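Local coordinates for protein beta-lactamase (Sphaerobacter thermophilus, PDB 4EWF) that probably hydrolyses beta-lactams to substituted beta-amino acids, as a member of the class A beta-lactamase family, at residues Ser88-His93 against Ile112-Ala117; Glu193-Pro198 against Gly214-Ser219. All coordinates share one frame; numbering follows the deposited sequence.

Overall arrangement
From the N terminus, interaction 1 comes first: the loop between strands 76-78 and 99-101 is met again after helix 102-111, where residues 112-117 turn into helix 115-125. This closes a loop of 18 residues within the helical part of the fold. Interaction 2 opens only later, after helix 182-192, where residues 193-198, closing the 15-residue connection from 198 to 214, run beside strand 212-220, the outermost strand at one end of the five-stranded antiparallel sheet. The two contacts follow in series, neither nested nor crossed, with centres about 14 Å apart. They meet where Ser113 OG lies 2.9 Å from Lys216 NZ, a probable hydrogen bond joining helical part to sheet; Ile112 also packs on Gln196.

Interaction 1. Residues Ser88-His93 against Ile112-Ala117; sequences SGVLLH and ISDNTA. With SO4 (sulfate ion), chain F.
Asp114 reaches across to Gly89-Leu91 with its carboxylate, and OD1 takes two backbone N-H groups there. Val90 N comes from above the carboxylate plane at 2.7 Å from Asp114 OD1, while Leu91 N is met by the syn lone pair of the same oxygen, 3.0 Å from Asp114 OD1; both bonds are nearly straight. The other oxygen, OD2, caps helix 115-125 by accepting from Ala117 N, making Asp114 its N-cap residue, and also accepts from a water that in turn takes Leu92 N and bonds Thr116 OG1. With CG anti to the backbone N (chi1 -167°), the carboxylate lies against Gly89 CA. Ser113-Asp114-Asn115 answers to the SDN motif of class A beta-lactamases, and Ser113 OG bonds Lys55 and Ser52, consistent with a place in the active site. Its carbonyl is occupied too: Ser88 OG donates to Ser113 O at 2.7 Å. One residue on, Asn115 N gives a straight bond to Ser88 O (3.0 Å, N-H...O angle 170°). The Asn115 amide is used at both ends, OD1 by Lys55 and ND2 by Pro86 O and by a water that also accepts from Ser88 N. Thr116 OG1 has a further partner in Ala85 N. Around these polar links, Leu91 CD1 rests on Ala117 CB at 3.9 Å and Ile112 CD1 touches Val90 CB at 4.1 Å, while Leu91 CB lies against Thr116 CB.

Interaction 2. Residues Glu193-Pro198 against Gly214-Ser219; sequences EKQQNP and GSKTGS. With SO4 (sulfate ion), chain E.
Gln195 makes the one direct hydrogen bond between the two segments: NE2 donates to Ser215 O at 2.9 Å, almost straight at 175°. The acceptor lies in the plane of the Gln195 amide, though NE2 approaches from above the Ser215 carbonyl plane. CG is anti to the backbone N and the chain bends at chi2 (52°), turning the amide across the strand, NE2 toward Ser215 O and OE1 away; OE1 accepts a hydrogen bond from Asn197 N on a lone pair in the carbonyl plane, fixing the amide's rotation. Van der Waals contacts are few: Gln195 CG sits 3.5 Å from Ser215 OG, a hydroxyl bonded to Asp226, and Thr217 CG2 faces Gln195 OE1 and CD. Lys216-Thr217-Gly218 matches the KTG motif of class A beta-lactamases, on the edge strand beside the probable active site. Waters supply further links, one accepting from both Gln195 NE2 and Lys216 NZ, another joining Asn197 ND2 to Thr217 OG1 and the sulfate; Asn197 OD1 also bonds Arg199, and ND2 Glu253. That sulfate, probably from the crystallisation liquor, accepts from Thr217 OG1 at 2.7 Å on O2, with Lys216 NZ 3.0 Å from the same oxygen; Ser52 OG also bonds the ion.

Interaction 1. Residues Ser88-His93 against Ile112-Ala117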
ATOM      1  N   SER A  88      -8.002  -6.086 -11.545  1.00 19.17           N
ATOM      2  CA  SER A  88      -7.816  -7.024 -10.445  1.00 24.84           C
ATOM      3  C   SER A  88      -9.083  -7.156  -9.580  1.00 26.01           C
ATOM      4  O   SER A  88      -9.873  -6.216  -9.448  1.00 21.23           O
ATOM      5  CB  SER A  88      -6.622  -6.570  -9.603  1.00 26.10           C
ATOM      6  OG  SER A  88      -6.810  -5.218  -9.218  1.00 31.21           O
ATOM      7  N   GLY A  89      -9.278  -8.337  -9.007  1.00 19.46           N
ATOM      8  CA  GLY A  89     -10.455  -8.590  -8.208  1.00 22.86           C
ATOM      9  C   GLY A  89     -11.160  -9.870  -8.604  1.00 21.75           C
ATOM     10  O   GLY A  89     -10.788 -10.547  -9.570  1.00 21.47           O
ATOM     11  N   VAL A  90     -12.190 -10.200  -7.843  1.00 21.12           N
ATOM     12  CA  VAL A  90     -12.958 -11.408  -8.085  0.54 22.26           C
ATOM     13  C   VAL A  90     -14.453 -11.080  -8.285  1.00 23.28           C
ATOM     14  O   VAL A  90     -15.192 -11.785  -9.015  1.00 19.50           O
ATOM     15  CB  VAL A  90     -12.687 -12.420  -6.945  0.54 26.78           C
ATOM     16  CG1 VAL A  90     -13.405 -12.031  -5.657  0.54 12.71           C
ATOM     17  CG2 VAL A  90     -13.038 -13.799  -7.373  0.54 36.95           C
ATOM     18  N   LEU A  91     -14.901  -9.986  -7.679  1.00 20.92           N
ATOM     19  CA  LEU A  91     -16.326  -9.625  -7.750  1.00 23.59           C
ATOM     20  C   LEU A  91     -16.817  -9.433  -9.173  1.00 23.46           C
ATOM     21  O   LEU A  91     -17.974  -9.735  -9.474  1.00 19.63           O
ATOM     22  CB  LEU A  91     -16.624  -8.364  -6.923  1.00 22.23           C
ATOM     23  CG  LEU A  91     -16.426  -8.519  -5.409  1.00 21.46           C
ATOM     24  CD1 LEU A  91     -16.768  -7.214  -4.668  1.00 22.37           C
ATOM     25  CD2 LEU A  91     -17.266  -9.681  -4.864  1.00 22.91           C
ATOM     26  N   LEU A  92     -15.947  -8.946 -10.054  1.00 20.48           N
ATOM     27  CA  LEU A  92     -16.375  -8.735 -11.422  1.00 20.11           C
ATOM     28  C   LEU A  92     -16.904  -9.976 -12.092  1.00 23.84           C
ATOM     29  O   LEU A  92     -17.626  -9.858 -13.062  1.00 18.47           O
ATOM     30  CB  LEU A  92     -15.303  -8.083 -12.307  1.00 21.20           C
ATOM     31  CG  LEU A  92     -13.812  -8.429 -12.404  1.00 32.05           C
ATOM     32  CD1 LEU A  92     -13.347  -9.710 -11.715  1.00 23.47           C
ATOM     33  CD2 LEU A  92     -13.350  -8.341 -13.865  1.00 20.14           C
ATOM     34  N   HIS A  93     -16.562 -11.157 -11.586  1.00 24.55           N
ATOM     35  CA  HIS A  93     -17.012 -12.397 -12.217  1.00 27.03           C
ATOM     36  C   HIS A  93     -18.009 -13.184 -11.369  1.00 23.53           C
ATOM     37  O   HIS A  93     -18.422 -14.276 -11.756  1.00 25.60           O
ATOM     38  CB  HIS A  93     -15.819 -13.299 -12.546  1.00 25.46           C
ATOM     39  CG  HIS A  93     -14.859 -12.699 -13.522  1.00 25.03           C
ATOM     40  ND1 HIS A  93     -15.241 -12.284 -14.780  1.00 21.17           N
ATOM     41  CD2 HIS A  93     -13.531 -12.448 -13.429  1.00 23.74           C
ATOM     42  CE1 HIS A  93     -14.194 -11.789 -15.414  1.00 23.06           C
ATOM     43  NE2 HIS A  93     -13.142 -11.881 -14.619  1.00 22.74           N
ATOM     44  N   ILE A 112      -6.529  -8.708  -2.257  1.00 20.75           N
ATOM     45  CA  ILE A 112      -6.299  -9.007  -3.665  1.00 25.21           C
ATOM     46  C   ILE A 112      -6.550  -7.807  -4.576  1.00 19.89           C
ATOM     47  O   ILE A 112      -6.590  -7.948  -5.804  1.00 22.38           O
ATOM     48  CB  ILE A 112      -7.180 -10.192  -4.149  1.00 26.69           C
ATOM     49  CG1 ILE A 112      -8.660  -9.800  -4.161  1.00 29.12           C
ATOM     50  CG2 ILE A 112      -6.983 -11.408  -3.269  1.00 27.31           C
ATOM     51  CD1 ILE A 112      -9.513 -10.715  -5.046  1.00 26.38           C
ATOM     52  N   SER A 113      -6.737  -6.632  -3.985  1.00 17.70           N
ATOM     53  CA  SER A 113      -6.899  -5.408  -4.774  1.00 18.07           C
ATOM     54  C   SER A 113      -8.154  -5.416  -5.663  1.00 19.56           C
ATOM     55  O   SER A 113      -8.125  -5.022  -6.841  1.00 19.73           O
ATOM     56  CB  SER A 113      -5.643  -5.134  -5.606  1.00 20.71           C
ATOM     57  OG  SER A 113      -5.452  -3.733  -5.735  1.00 25.81           O
ATOM     58  N   ASP A 114      -9.268  -5.861  -5.093  1.00 20.81           N
ATOM     59  CA  ASP A 114     -10.497  -5.962  -5.865  1.00 17.69           C
ATOM     60  C   ASP A 114     -11.046  -4.576  -6.222  1.00 18.39           C
ATOM     61  O   ASP A 114     -11.467  -3.811  -5.349  1.00 18.42           O
ATOM     62  CB  ASP A 114     -11.528  -6.780  -5.086  1.00 17.92           C
ATOM     63  CG  ASP A 114     -12.694  -7.200  -5.944  1.00 19.86           C
ATOM     64  OD1 ASP A 114     -12.984  -8.420  -6.017  1.00 21.43           O
ATOM     65  OD2 ASP A 114     -13.316  -6.302  -6.542  1.00 19.19           O
ATOM     66  N   ASN A 115     -11.030  -4.273  -7.514  1.00 18.34           N
ATOM     67  CA  ASN A 115     -11.407  -2.966  -8.039  1.00 17.05           C
ATOM     68  C   ASN A 115     -12.902  -2.672  -7.868  1.00 20.06           C
ATOM     69  O   ASN A 115     -13.281  -1.534  -7.620  1.00 19.90           O
ATOM     70  CB  ASN A 115     -11.012  -2.827  -9.519  1.00 19.06           C
ATOM     71  CG  ASN A 115      -9.513  -2.537  -9.718  1.00 21.73           C
ATOM     72  OD1 ASN A 115      -8.801  -2.211  -8.770  1.00 19.57           O
ATOM     73  ND2 ASN A 115      -9.046  -2.642 -10.960  1.00 19.68           N
ATOM     74  N   THR A 116     -13.748  -3.694  -8.000  1.00 17.85           N
ATOM     75  CA  THR A 116     -15.182  -3.516  -7.756  1.00 20.65           C
ATOM     76  C   THR A 116     -15.438  -3.146  -6.284  1.00 23.56           C
ATOM     77  O   THR A 116     -16.155  -2.185  -5.978  1.00 20.57           O
ATOM     78  CB  THR A 116     -15.981  -4.787  -8.103  1.00 19.47           C
ATOM     79  OG1 THR A 116     -15.854  -5.072  -9.510  1.00 20.93           O
ATOM     80  CG2 THR A 116     -17.446  -4.593  -7.769  1.00 14.37           C
ATOM     81  N   ALA A 117     -14.845  -3.911  -5.373  1.00 20.65           N
ATOM     82  CA  ALA A 117     -14.989  -3.650  -3.940  1.00 22.19           C
ATOM     83  C   ALA A 117     -14.501  -2.240  -3.608  1.00 21.51           C
ATOM     84  O   ALA A 117     -15.113  -1.527  -2.807  1.00 21.01           O
ATOM     85  CB  ALA A 117     -14.197  -4.665  -3.145  1.00 17.95           C
TER
HETATM   86  S   SO4 F 302     -18.275 -12.734 -16.646  1.00100.45           S
HETATM   87  O1  SO4 F 302     -19.140 -11.561 -16.783  1.00 96.04           O
HETATM   88  O2  SO4 F 302     -17.479 -12.611 -15.431  1.00100.89           O
HETATM   89  O3  SO4 F 302     -19.081 -13.951 -16.557  1.00103.21           O
HETATM   90  O4  SO4 F 302     -17.385 -12.819 -17.802  1.00102.24           O
HETATM   91  O   HOH W   1      -6.286  -3.638 -11.975  1.00 31.33           O
HETATM   92  O   HOH W   2     -13.886  -7.028  -9.025  1.00 21.58           O

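Interaction 2. Residues Glu193-Pro198 against Gly214-Ser219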
ATOM      1  N   GLU A 193      -1.913  -7.423   6.763  1.00 19.30           N
ATOM      2  CA  GLU A 193      -1.242  -8.712   6.920  1.00 24.99           C
ATOM      3  C   GLU A 193      -1.855  -9.776   6.000  1.00 28.40           C
ATOM      4  O   GLU A 193      -1.247 -10.813   5.739  1.00 24.21           O
ATOM      5  CB  GLU A 193      -1.268  -9.172   8.384  1.00 27.27           C
ATOM      6  CG  GLU A 193      -0.410  -8.297   9.305  1.00 32.05           C
ATOM      7  CD  GLU A 193      -0.525  -8.656  10.790  1.00 45.50           C
ATOM      8  OE1 GLU A 193      -0.756  -9.841  11.114  1.00 44.25           O
ATOM      9  OE2 GLU A 193      -0.368  -7.741  11.634  1.00 49.91           O
ATOM     10  N   LYS A 194      -3.054  -9.512   5.498  1.00 22.26           N
ATOM     11  CA  LYS A 194      -3.723 -10.485   4.634  1.00 24.95           C
ATOM     12  C   LYS A 194      -3.364 -10.322   3.146  1.00 25.83           C
ATOM     13  O   LYS A 194      -3.879 -11.042   2.288  1.00 25.16           O
ATOM     14  CB  LYS A 194      -5.235 -10.459   4.894  1.00 19.26           C
ATOM     15  CG  LYS A 194      -5.546 -10.995   6.301  1.00 24.72           C
ATOM     16  CD  LYS A 194      -7.004 -11.272   6.510  1.00 35.22           C
ATOM     17  CE  LYS A 194      -7.228 -11.927   7.866  1.00 42.05           C
ATOM     18  NZ  LYS A 194      -6.645 -11.100   8.959  1.00 40.04           N
ATOM     19  N   GLN A 195      -2.471  -9.375   2.857  1.00 20.89           N
ATOM     20  CA  GLN A 195      -1.880  -9.200   1.522  1.00 24.25           C
ATOM     21  C   GLN A 195      -1.532 -10.553   0.886  1.00 26.24           C
ATOM     22  O   GLN A 195      -0.819 -11.356   1.482  1.00 23.46           O
ATOM     23  CB  GLN A 195      -0.616  -8.334   1.640  1.00 23.89           C
ATOM     24  CG  GLN A 195       0.188  -8.164   0.357  1.00 24.27           C
ATOM     25  CD  GLN A 195      -0.660  -7.687  -0.800  1.00 23.99           C
ATOM     26  OE1 GLN A 195      -0.811  -8.390  -1.785  1.00 21.52           O
ATOM     27  NE2 GLN A 195      -1.210  -6.481  -0.686  1.00 21.03           N
ATOM     28  N   GLN A 196      -2.035 -10.817  -0.317  1.00 21.69           N
ATOM     29  CA  GLN A 196      -1.831 -12.140  -0.909  1.00 26.60           C
ATOM     30  C   GLN A 196      -0.608 -12.270  -1.821  1.00 29.93           C
ATOM     31  O   GLN A 196      -0.247 -13.381  -2.208  1.00 28.60           O
ATOM     32  CB  GLN A 196      -3.092 -12.616  -1.637  1.00 24.05           C
ATOM     33  CG  GLN A 196      -4.250 -12.836  -0.681  1.00 29.65           C
ATOM     34  CD  GLN A 196      -5.315 -13.752  -1.251  1.00 29.91           C
ATOM     35  OE1 GLN A 196      -5.245 -14.168  -2.416  1.00 24.22           O
ATOM     36  NE2 GLN A 196      -6.306 -14.084  -0.426  1.00 27.11           N
ATOM     37  N   ASN A 197       0.015 -11.147  -2.176  1.00 19.21           N
ATOM     38  CA  ASN A 197       1.208 -11.184  -3.020  1.00 22.48           C
ATOM     39  C   ASN A 197       2.486 -10.993  -2.196  1.00 23.65           C
ATOM     40  O   ASN A 197       2.812  -9.862  -1.825  1.00 20.73           O
ATOM     41  CB  ASN A 197       1.120 -10.099  -4.092  1.00 23.41           C
ATOM     42  CG  ASN A 197       2.327 -10.104  -5.023  1.00 22.80           C
ATOM     43  OD1 ASN A 197       3.174 -10.981  -4.931  1.00 24.02           O
ATOM     44  ND2 ASN A 197       2.395  -9.130  -5.925  1.00 17.60           N
ATOM     45  N   PRO A 198       3.208 -12.088  -1.912  1.00 24.72           N
ATOM     46  CA  PRO A 198       4.418 -12.028  -1.077  1.00 24.77           C
ATOM     47  C   PRO A 198       5.709 -11.720  -1.840  1.00 27.01           C
ATOM     48  O   PRO A 198       6.788 -11.891  -1.267  1.00 23.76           O
ATOM     49  CB  PRO A 198       4.519 -13.457  -0.545  1.00 29.39           C
ATOM     50  CG  PRO A 198       4.038 -14.285  -1.691  1.00 27.34           C
ATOM     51  CD  PRO A 198       2.895 -13.476  -2.308  1.00 23.01           C
ATOM     52  N   GLY A 214       2.829  -6.751   6.543  1.00 25.66           N
ATOM     53  CA  GLY A 214       1.617  -6.462   5.797  1.00 24.96           C
ATOM     54  C   GLY A 214       1.960  -5.403   4.785  1.00 24.57           C
ATOM     55  O   GLY A 214       2.918  -4.646   4.973  1.00 22.87           O
ATOM     56  N   SER A 215       1.188  -5.324   3.713  1.00 22.79           N
ATOM     57  CA  SER A 215       1.446  -4.297   2.723  1.00 21.37           C
ATOM     58  C   SER A 215       0.251  -4.146   1.793  1.00 25.24           C
ATOM     59  O   SER A 215      -0.642  -4.999   1.764  1.00 20.66           O
ATOM     60  CB  SER A 215       2.694  -4.645   1.907  1.00 18.54           C
ATOM     61  OG  SER A 215       2.375  -5.498   0.812  1.00 20.78           O
ATOM     62  N   LYS A 216       0.228  -3.038   1.064  1.00 21.72           N
ATOM     63  CA  LYS A 216      -0.677  -2.889  -0.063  1.00 19.36           C
ATOM     64  C   LYS A 216       0.188  -2.676  -1.289  1.00 19.83           C
ATOM     65  O   LYS A 216       0.955  -1.705  -1.374  1.00 18.34           O
ATOM     66  CB  LYS A 216      -1.631  -1.698   0.089  1.00 18.95           C
ATOM     67  CG  LYS A 216      -2.608  -1.572  -1.110  1.00 16.34           C
ATOM     68  CD  LYS A 216      -3.586  -2.754  -1.101  1.00 19.88           C
ATOM     69  CE  LYS A 216      -4.380  -2.867  -2.417  1.00 21.52           C
ATOM     70  NZ  LYS A 216      -3.579  -3.481  -3.528  1.00 21.65           N
ATOM     71  N   THR A 217       0.062  -3.601  -2.229  1.00 19.56           N
ATOM     72  CA  THR A 217       0.746  -3.512  -3.507  1.00 20.60           C
ATOM     73  C   THR A 217      -0.007  -2.586  -4.448  1.00 22.22           C
ATOM     74  O   THR A 217      -1.175  -2.246  -4.217  1.00 22.17           O
ATOM     75  CB  THR A 217       0.746  -4.884  -4.186  1.00 25.28           C
ATOM     76  OG1 THR A 217      -0.601  -5.386  -4.191  1.00 20.37           O
ATOM     77  CG2 THR A 217       1.653  -5.862  -3.435  1.00 24.02           C
ATOM     78  N   GLY A 218       0.664  -2.208  -5.525  1.00 19.36           N
ATOM     79  CA  GLY A 218       0.047  -1.475  -6.611  1.00 21.10           C
ATOM     80  C   GLY A 218       0.729  -1.808  -7.926  1.00 26.13           C
ATOM     81  O   GLY A 218       1.964  -1.838  -8.010  1.00 19.35           O
ATOM     82  N   SER A 219      -0.071  -2.050  -8.959  1.00 17.28           N
ATOM     83  CA  SER A 219       0.462  -2.445 -10.258  1.00 21.35           C
ATOM     84  C   SER A 219      -0.393  -1.871 -11.374  1.00 27.63           C
ATOM     85  O   SER A 219      -1.614  -1.932 -11.309  1.00 21.87           O
ATOM     86  CB  SER A 219       0.458  -3.971 -10.399  1.00 24.03           C
ATOM     87  OG  SER A 219       0.960  -4.599  -9.227  1.00 25.02           O
TER
HETATM   88  S   SO4 E 301      -2.164  -4.897  -7.400  1.00 35.18           S
HETATM   89  O1  SO4 E 301      -2.485  -3.594  -7.998  1.00 30.56           O
HETATM   90  O2  SO4 E 301      -2.513  -4.845  -5.976  1.00 37.13           O
HETATM   91  O3  SO4 E 301      -2.927  -5.959  -8.065  1.00 39.35           O
HETATM   92  O4  SO4 E 301      -0.732  -5.191  -7.540  1.00 35.37           O
HETATM   93  O   HOH W   3      -3.462  -6.174  -2.811  1.00 24.20           O
HETATM   94  O   HOH W   4      -2.285  -8.363  -4.049  1.00 32.02           O
HETATM   95  O   HOH W   5      -0.195  -7.644  -6.481  1.00 24.86           O